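Local coordinates for protein putative acetamidase/formamidase (PDB 5UBU) that probably hydrolyses carbon-nitrogen bonds of linear amides such as acetamide or formamide, and holds a pair of sodium ions in this crystal, at residues 213-225 against 234-246. Numbering follows the deposited sequence.
Sequences GGRLFIGDAHACQ and AVEFASITTIKVD. With NA (sodium ion), chain G; NA (sodium ion), chain H.
His222 and Glu236, neighbours on adjacent antiparallel strands, show how a non-hydrogen-bonded pair, by putting both side chains on one face, can turn them onto one metal. From CB, which lies 4.1 Å from Ala234 CB, the histidine runs to CG with chi1 at -64°, which swings the ring beside its own backbone N and side by side with Glu236. The Ala234 methyl sits over the centre of the ring in a CH-pi contact, 3.9 Å from ND1, while Asp220 O lies over the opposite face, toward the rim. CD2 meets Glu236 OE2 at the ring edge, and NE2 ends the chain on a sodium ion at 2.3 Å. Glu236, bent at chi2 (-63°), grips that ion with both oxygens, and Ala234 N donates to OE1 from above the carboxylate plane. Asp220 OD1 binds the same ion at 2.3 Å; OD2 binds the second sodium at 2.2 Å, where Asn193 and Asp195 join it, and also touches the first at a longer 2.9 Å. Backbone bonding from Ala223 N to Val235 O (3.0 Å) joins the two segments beside the site. Farther along, the chains diverge into apolar packing between sheets, with Leu216 CD2 meeting Val245 CG2. An aspartate bridging two ions in this way is characteristic of a carboxylate-bridged dinuclear metal site.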
loop_
_atom_site.group_PDB
_atom_site.type_symbol
_atom_site.label_atom_id
_atom_site.label_comp_id
_atom_site.label_asym_id
_atom_site.label_seq_id
_atom_site.Cartn_x
_atom_site.Cartn_y
_atom_site.Cartn_z
ATOM N N GLY B 213 30.488 15.747 11.313
ATOM C CA GLY B 213 31.451 14.684 11.039
ATOM C C GLY B 213 30.924 13.611 10.107
ATOM O O GLY B 213 31.668 12.701 9.725
ATOM N N GLY B 214 29.649 13.702 9.738
ATOM C CA GLY B 214 29.046 12.721 8.844
ATOM C C GLY B 214 28.562 11.471 9.555
ATOM O O GLY B 214 27.361 11.156 9.518
ATOM N N ARG B 215 29.492 10.768 10.204
ATOM C CA ARG B 215 29.183 9.519 10.918
ATOM C C ARG B 215 28.771 8.426 9.940
ATOM O O ARG B 215 27.617 8.027 9.885
ATOM C CB ARG B 215 28.134 9.728 12.021
ATOM C CG ARG B 215 28.694 10.447 13.226
ATOM C CD ARG B 215 27.618 10.785 14.239
ATOM N NE ARG B 215 28.261 11.025 15.532
ATOM C CZ ARG B 215 28.433 10.103 16.490
ATOM N NH1 ARG B 215 27.967 8.858 16.364
ATOM N NH2 ARG B 215 29.055 10.436 17.610
ATOM N N LEU B 216 29.746 7.961 9.167
ATOM C CA LEU B 216 29.529 6.924 8.163
ATOM C C LEU B 216 29.526 5.529 8.781
ATOM O O LEU B 216 30.419 5.183 9.551
ATOM C CB LEU B 216 30.623 6.988 7.090
ATOM C CG LEU B 216 30.597 5.941 5.961
ATOM C CD1 LEU B 216 29.317 6.031 5.144
ATOM C CD2 LEU B 216 31.826 6.136 5.077
ATOM N N PHE B 217 28.512 4.746 8.425
ATOM C CA PHE B 217 28.368 3.369 8.883
ATOM C C PHE B 217 28.322 2.457 7.664
ATOM O O PHE B 217 27.748 2.817 6.629
ATOM C CB PHE B 217 27.078 3.180 9.678
ATOM C CG PHE B 217 27.041 3.914 10.981
ATOM C CD1 PHE B 217 26.616 5.228 11.040
ATOM C CD2 PHE B 217 27.392 3.263 12.162
ATOM C CE1 PHE B 217 26.555 5.897 12.256
ATOM C CE2 PHE B 217 27.339 3.919 13.379
ATOM C CZ PHE B 217 26.907 5.237 13.434
ATOM N N ILE B 218 28.911 1.276 7.787
ATOM C CA ILE B 218 28.931 0.313 6.676
ATOM C C ILE B 218 28.796 -1.108 7.218
ATOM O O ILE B 218 29.119 -1.378 8.376
ATOM C CB ILE B 218 30.212 0.493 5.814
ATOM C CG1 ILE B 218 30.152 -0.347 4.542
ATOM C CG2 ILE B 218 31.474 0.177 6.624
ATOM C CD1 ILE B 218 31.314 -0.104 3.602
ATOM N N GLY B 219 28.276 -2.010 6.394
ATOM C CA GLY B 219 28.118 -3.413 6.798
ATOM C C GLY B 219 27.221 -4.210 5.891
ATOM O O GLY B 219 26.836 -3.738 4.830
ATOM N N ASP B 220 26.912 -5.434 6.315
ATOM C CA ASP B 220 26.016 -6.331 5.577
ATOM C C ASP B 220 26.435 -6.526 4.111
ATOM O O ASP B 220 25.733 -6.131 3.183
ATOM C CB ASP B 220 24.571 -5.808 5.698
ATOM C CG ASP B 220 23.529 -6.732 5.061
ATOM O OD1 ASP B 220 23.700 -7.975 5.005
ATOM O OD2 ASP B 220 22.501 -6.181 4.647
ATOM N N ALA B 221 27.596 -7.131 3.915
ATOM C CA ALA B 221 28.084 -7.402 2.576
ATOM C C ALA B 221 27.315 -8.590 1.989
ATOM O O ALA B 221 26.984 -9.540 2.711
ATOM C CB ALA B 221 29.572 -7.706 2.614
ATOM N N HIS B 222 26.998 -8.512 0.694
ATOM C CA HIS B 222 26.302 -9.596 -0.009
ATOM C C HIS B 222 27.160 -10.086 -1.157
ATOM O O HIS B 222 27.717 -9.282 -1.888
ATOM C CB HIS B 222 24.965 -9.165 -0.617
ATOM C CG HIS B 222 23.937 -8.741 0.372
ATOM N ND1 HIS B 222 23.013 -7.763 0.097
ATOM C CD2 HIS B 222 23.713 -9.125 1.650
ATOM C CE1 HIS B 222 22.227 -7.600 1.146
ATOM N NE2 HIS B 222 22.636 -8.407 2.106
ATOM N N ALA B 223 27.260 -11.402 -1.319
ATOM C CA ALA B 223 28.039 -11.985 -2.421
ATOM C C ALA B 223 27.257 -11.881 -3.727
ATOM O O ALA B 223 27.832 -11.950 -4.805
ATOM C CB ALA B 223 28.384 -13.436 -2.124
ATOM N N CYS B 224 25.942 -11.734 -3.598
ATOM C CA CYS B 224 25.023 -11.597 -4.728
ATOM C C CYS B 224 23.653 -11.290 -4.153
ATOM O O CYS B 224 23.454 -11.464 -2.956
ATOM C CB CYS B 224 24.977 -12.894 -5.544
ATOM S SG CYS B 224 24.656 -14.374 -4.546
ATOM N N GLN B 225 22.720 -10.819 -4.982
ATOM C CA GLN B 225 21.351 -10.534 -4.528
ATOM C C GLN B 225 20.390 -10.310 -5.680
ATOM O O GLN B 225 20.720 -9.627 -6.652
ATOM C CB GLN B 225 21.284 -9.299 -3.618
ATOM C CG GLN B 225 19.882 -8.974 -3.093
ATOM C CD GLN B 225 19.794 -7.638 -2.410
ATOM O OE1 GLN B 225 20.575 -7.327 -1.516
ATOM N NE2 GLN B 225 18.818 -6.848 -2.812
ATOM N N ALA B 234 20.093 -12.345 1.338
ATOM C CA ALA B 234 20.873 -12.584 0.142
ATOM C C ALA B 234 21.918 -13.599 0.599
ATOM O O ALA B 234 21.647 -14.375 1.516
ATOM C CB ALA B 234 21.527 -11.293 -0.308
ATOM N N VAL B 235 23.075 -13.641 -0.059
ATOM C CA VAL B 235 24.156 -14.523 0.386
ATOM C C VAL B 235 24.994 -13.613 1.284
ATOM O O VAL B 235 25.842 -12.869 0.813
ATOM C CB VAL B 235 24.970 -15.141 -0.776
ATOM C CG1 VAL B 235 26.199 -15.868 -0.245
ATOM C CG2 VAL B 235 24.089 -16.091 -1.584
ATOM N N GLU B 236 24.707 -13.676 2.582
ATOM C CA GLU B 236 25.368 -12.858 3.593
ATOM C C GLU B 236 26.778 -13.369 3.884
ATOM O O GLU B 236 26.963 -14.574 4.123
ATOM C CB GLU B 236 24.574 -12.936 4.900
ATOM C CG GLU B 236 23.072 -12.697 4.788
ATOM C CD GLU B 236 22.707 -11.313 4.307
ATOM O OE1 GLU B 236 21.554 -11.150 3.838
ATOM O OE2 GLU B 236 23.550 -10.393 4.395
ATOM N N PHE B 237 27.768 -12.473 3.903
ATOM C CA PHE B 237 29.146 -12.901 4.186
ATOM C C PHE B 237 30.002 -11.801 4.827
ATOM O O PHE B 237 29.663 -10.622 4.788
ATOM C CB PHE B 237 29.826 -13.465 2.912
ATOM C CG PHE B 237 30.334 -12.417 1.945
ATOM C CD1 PHE B 237 29.481 -11.520 1.340
ATOM C CD2 PHE B 237 31.674 -12.388 1.581
ATOM C CE1 PHE B 237 29.962 -10.573 0.438
ATOM C CE2 PHE B 237 32.149 -11.446 0.666
ATOM C CZ PHE B 237 31.285 -10.546 0.094
ATOM N N ALA B 238 31.095 -12.238 5.450
ATOM C CA ALA B 238 32.064 -11.371 6.081
ATOM C C ALA B 238 33.016 -10.968 4.954
ATOM O O ALA B 238 33.457 -11.833 4.191
ATOM C CB ALA B 238 32.796 -12.113 7.184
ATOM N N SER B 239 33.333 -9.673 4.851
ATOM C CA SER B 239 34.184 -9.183 3.759
ATOM C C SER B 239 35.269 -8.200 4.132
ATOM O O SER B 239 35.292 -7.661 5.236
ATOM C CB SER B 239 33.318 -8.445 2.734
ATOM O OG SER B 239 32.891 -7.185 3.244
ATOM N N ILE B 240 36.151 -7.978 3.157
ATOM C CA ILE B 240 37.221 -7.005 3.235
ATOM C C ILE B 240 36.779 -5.999 2.183
ATOM O O ILE B 240 37.045 -6.177 0.992
ATOM C CB ILE B 240 38.608 -7.585 2.888
ATOM C CG1 ILE B 240 38.965 -8.733 3.842
ATOM C CG2 ILE B 240 39.666 -6.486 2.961
ATOM C CD1 ILE B 240 40.291 -9.404 3.561
ATOM N N THR B 241 36.054 -4.977 2.624
ATOM C CA THR B 241 35.530 -3.935 1.740
ATOM C C THR B 241 36.429 -2.721 1.807
ATOM O O THR B 241 36.630 -2.163 2.883
ATOM C CB THR B 241 34.099 -3.532 2.148
ATOM O OG1 THR B 241 33.235 -4.670 2.032
ATOM C CG2 THR B 241 33.577 -2.411 1.274
ATOM N N THR B 242 36.966 -2.325 0.654
ATOM C CA THR B 242 37.832 -1.160 0.557
ATOM C C THR B 242 37.054 -0.024 -0.087
ATOM O O THR B 242 36.529 -0.175 -1.189
ATOM C CB THR B 242 39.110 -1.462 -0.251
ATOM O OG1 THR B 242 39.854 -2.488 0.407
ATOM C CG2 THR B 242 40.003 -0.223 -0.354
ATOM N N ILE B 243 36.990 1.111 0.606
ATOM C CA ILE B 243 36.267 2.288 0.126
ATOM C C ILE B 243 37.131 3.544 0.123
ATOM O O ILE B 243 38.154 3.608 0.814
ATOM C CB ILE B 243 35.020 2.573 1.000
ATOM C CG1 ILE B 243 35.412 2.849 2.460
ATOM C CG2 ILE B 243 34.055 1.403 0.942
ATOM C CD1 ILE B 243 34.242 3.159 3.366
ATOM N N LYS B 244 36.718 4.525 -0.680
ATOM C CA LYS B 244 37.387 5.824 -0.750
ATOM C C LYS B 244 36.250 6.783 -0.386
ATOM O O LYS B 244 35.213 6.808 -1.047
ATOM C CB LYS B 244 37.935 6.126 -2.157
ATOM C CG LYS B 244 39.178 7.008 -2.218
ATOM C CD LYS B 244 39.274 7.940 -3.423
ATOM C CE LYS B 244 40.688 8.479 -3.643
ATOM N NZ LYS B 244 40.694 9.728 -4.450
ATOM N N VAL B 245 36.431 7.543 0.683
ATOM C CA VAL B 245 35.409 8.462 1.167
ATOM C C VAL B 245 35.851 9.896 0.929
ATOM O O VAL B 245 36.964 10.266 1.308
ATOM C CB VAL B 245 35.176 8.242 2.676
ATOM C CG1 VAL B 245 34.080 9.167 3.205
ATOM C CG2 VAL B 245 34.835 6.777 2.944
ATOM N N ASP B 246 34.995 10.703 0.301
ATOM C CA ASP B 246 35.336 12.094 0.036
ATOM C C ASP B 246 34.142 12.942 0.500
ATOM O O ASP B 246 33.116 12.398 0.934
ATOM C CB ASP B 246 35.710 12.298 -1.436
ATOM C CG ASP B 246 36.648 13.522 -1.664
ATOM O OD1 ASP B 246 36.581 14.518 -0.904
ATOM O OD2 ASP B 246 37.460 13.482 -2.629
HETATM NA NA NA G . 21.827 -8.960 4.223
HETATM NA NA NA H . 20.308 -6.162 4.287
HETATM O O HOH W 1 29.686 -8.350 5.956
HETATM O O HOH W 2 17.832 -7.624 4.743
#